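Long-range contact in membrane protein (PDB 5DL5), which forms a beta-barrel channel in the outer membrane of Acinetobacter baumannii and probably lets small molecules, antibiotics among them, cross it: residues Gly91-Pro96 against Met172-Asn177. Residues are numbered along the deposited sequence; the frame is centred on the assembly and turned at random.
With C8E ((hydroxyethyloxy)tri(ethyloxy)octane), chain B.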
loop_
_atom_site.group_PDB
_atom_site.type_symbol
_atom_site.label_atom_id
_atom_site.label_comp_id
_atom_site.label_asym_id
_atom_site.label_seq_id
_atom_site.Cartn_x
_atom_site.Cartn_y
_atom_site.Cartn_z
ATOM N N GLY A 91 -8.581 -15.349 -3.758
ATOM C CA GLY A 91 -7.906 -15.017 -2.528
ATOM C C GLY A 91 -7.068 -13.800 -2.759
ATOM O O GLY A 91 -7.195 -13.134 -3.792
ATOM N N ASN A 92 -6.234 -13.504 -1.766
ATOM C CA ASN A 92 -5.250 -12.469 -1.892
ATOM C C ASN A 92 -5.917 -11.143 -2.028
ATOM O O ASN A 92 -5.458 -10.320 -2.717
ATOM C CB ASN A 92 -4.261 -12.767 -3.028
ATOM C CG ASN A 92 -3.721 -14.158 -2.943
ATOM O OD1 ASN A 92 -3.068 -14.631 -1.897
ATOM N ND2 ASN A 92 -4.040 -14.899 -3.919
ATOM N N GLN A 93 -7.055 -10.985 -1.371
ATOM C CA GLN A 93 -7.787 -9.753 -1.363
ATOM C C GLN A 93 -8.219 -9.199 -2.722
ATOM O O GLN A 93 -8.405 -7.999 -2.842
ATOM C CB GLN A 93 -7.002 -8.679 -0.528
ATOM C CG GLN A 93 -6.843 -9.101 0.880
ATOM C CD GLN A 93 -5.838 -10.232 1.154
ATOM O OE1 GLN A 93 -4.668 -10.310 0.637
ATOM N NE2 GLN A 93 -6.343 -11.181 1.933
ATOM N N MET A 94 -8.467 -10.096 -3.686
ATOM C CA MET A 94 -8.894 -9.755 -5.056
ATOM C C MET A 94 -10.426 -9.692 -5.223
ATOM O O MET A 94 -10.935 -8.776 -5.889
ATOM C CB MET A 94 -8.357 -10.797 -6.012
ATOM C CG MET A 94 -6.868 -10.727 -6.254
ATOM S SD MET A 94 -6.358 -9.302 -7.307
ATOM C CE MET A 94 -6.810 -9.854 -8.949
ATOM N N ILE A 95 -11.144 -10.594 -4.546
ATOM C CA ILE A 95 -12.572 -10.797 -4.776
ATOM C C ILE A 95 -13.264 -11.085 -3.451
ATOM O O ILE A 95 -12.850 -12.011 -2.762
ATOM C CB ILE A 95 -12.825 -11.976 -5.791
ATOM C CG1 ILE A 95 -12.188 -11.609 -7.149
ATOM C CG2 ILE A 95 -14.286 -12.163 -5.994
ATOM C CD1 ILE A 95 -12.180 -12.840 -8.095
ATOM N N PRO A 96 -14.354 -10.373 -3.136
ATOM C CA PRO A 96 -15.134 -10.758 -1.958
ATOM C C PRO A 96 -15.625 -12.198 -2.026
ATOM O O PRO A 96 -15.996 -12.648 -3.125
ATOM C CB PRO A 96 -16.341 -9.833 -1.998
ATOM C CG PRO A 96 -15.917 -8.663 -2.857
ATOM C CD PRO A 96 -14.902 -9.180 -3.842
ATOM N N MET A 172 -11.938 -2.668 3.201
ATOM C CA MET A 172 -10.868 -3.216 2.389
ATOM C C MET A 172 -11.426 -3.670 1.027
ATOM O O MET A 172 -12.659 -3.787 0.825
ATOM C CB MET A 172 -10.191 -4.416 3.077
ATOM C CG MET A 172 -8.727 -4.140 3.370
ATOM S SD MET A 172 -7.763 -3.888 1.875
ATOM C CE MET A 172 -7.672 -5.594 1.273
ATOM N N SER A 173 -10.496 -3.832 0.107
ATOM C CA SER A 173 -10.847 -4.062 -1.301
ATOM C C SER A 173 -11.753 -5.245 -1.596
ATOM O O SER A 173 -12.528 -5.213 -2.517
ATOM C CB SER A 173 -9.503 -4.278 -2.058
ATOM O OG SER A 173 -8.706 -3.107 -1.840
ATOM N N ASP A 174 -11.679 -6.283 -0.759
ATOM C CA ASP A 174 -12.435 -7.501 -0.920
ATOM C C ASP A 174 -13.581 -7.662 0.068
ATOM O O ASP A 174 -13.987 -8.824 0.402
ATOM C CB ASP A 174 -11.468 -8.709 -0.782
ATOM C CG ASP A 174 -10.872 -8.854 0.638
ATOM O OD1 ASP A 174 -10.835 -7.877 1.435
ATOM O OD2 ASP A 174 -10.484 -9.990 0.986
ATOM N N GLN A 175 -14.052 -6.524 0.582
ATOM C CA GLN A 175 -15.114 -6.513 1.520
ATOM C C GLN A 175 -16.289 -5.665 0.955
ATOM O O GLN A 175 -16.058 -4.565 0.427
ATOM C CB GLN A 175 -14.645 -5.915 2.890
ATOM C CG GLN A 175 -13.388 -6.573 3.475
ATOM C CD GLN A 175 -13.689 -7.960 3.978
ATOM O OE1 GLN A 175 -14.747 -8.195 4.481
ATOM N NE2 GLN A 175 -12.763 -8.898 3.770
ATOM N N ILE A 176 -17.498 -6.185 1.170
ATOM C CA ILE A 176 -18.810 -5.491 0.844
ATOM C C ILE A 176 -19.338 -4.583 1.989
ATOM O O ILE A 176 -19.933 -3.557 1.735
ATOM C CB ILE A 176 -19.925 -6.583 0.607
ATOM C CG1 ILE A 176 -19.494 -7.544 -0.489
ATOM C CG2 ILE A 176 -21.318 -5.987 0.400
ATOM C CD1 ILE A 176 -19.027 -6.815 -1.704
ATOM N N ASN A 177 -19.129 -5.003 3.230
ATOM C CA ASN A 177 -19.531 -4.230 4.429
ATOM C C ASN A 177 -18.700 -3.000 4.432
ATOM O O ASN A 177 -17.501 -3.062 4.037
ATOM C CB ASN A 177 -19.203 -5.080 5.649
ATOM C CG ASN A 177 -19.832 -4.568 6.948
ATOM O OD1 ASN A 177 -19.341 -3.626 7.639
ATOM N ND2 ASN A 177 -20.928 -5.254 7.333
HETATM C C6 C8E B . -9.210 -14.233 2.891
HETATM C C7 C8E B . -8.558 -14.532 1.510
HETATM C C8 C8E B . -7.489 -15.650 1.483
HETATM O O9 C8E B . -6.380 -15.429 0.539
HETATM C C10 C8E B . -5.171 -15.440 1.291
HETATM C C11 C8E B . -4.900 -14.040 1.869
HETATM O O12 C8E B . -3.538 -13.864 2.193
HETATM C C13 C8E B . -2.591 -13.926 1.116
HETATM C C14 C8E B . -2.285 -12.547 0.594
HETATM O O15 C8E B . -0.895 -12.251 0.492
HETATM C C16 C8E B . -0.064 -12.393 1.653
HETATM C C17 C8E B . 0.991 -11.299 1.498
HETATM O O18 C8E B . 1.137 -11.084 0.061
HETATM C C19 C8E B . 1.363 -9.721 -0.328
HETATM C C20 C8E B . 1.639 -9.683 -1.821
HETATM O O21 C8E B . 2.166 -8.446 -2.382
HETATM O O HOH W 1 -9.074 -12.615 -0.358
HETATM O O HOH W 2 -9.216 -10.871 2.989
#
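Gln93 and Asp174 run side by side in the same direction and are joined through water rather than directly. Along Gln93, CB and CG both rest against the methyl of Met172, with CG 3.6 Å from Met172 CE, and CG also passes close to Asp174 OD2. A bend at chi2 (73°) then turns the amide from the methionine to the detergent, where Gln93 OE1 lies 3.3 Å from C14 of C8E and Gln93 NE2 3.2 Å from C11. Water 1 accepts from Gln93 N at 2.8 Å and donates to Asp174 OD2 over a longer 3.3 Å. Water 2 accepts from Gln93 NE2, but its 2.5 Å approach to Asp174 OD2 is unusually short and that leg is doubtful. The amide and carboxylate planes stand 81° apart. The other oxygen, Asp174 OD1, takes a weak bond from Gln175 NE2. Farther along, Pro96 CA makes a CH...O contact of 3.3 Å with Asp174 O, and Pro96 CG meets Ile176 CD1 at 3.8 Å, the two side chains crossing nearly at right angles beside Trp107. Each segment makes a turn here: type I' at Gly91-Met94, type I at Met172-Gln175. These turns belong to the 84-105 and 172-189 connections between barrel strands, and their water-bridged meeting fits the folded-in loops that narrow the channel in OprD-family porins.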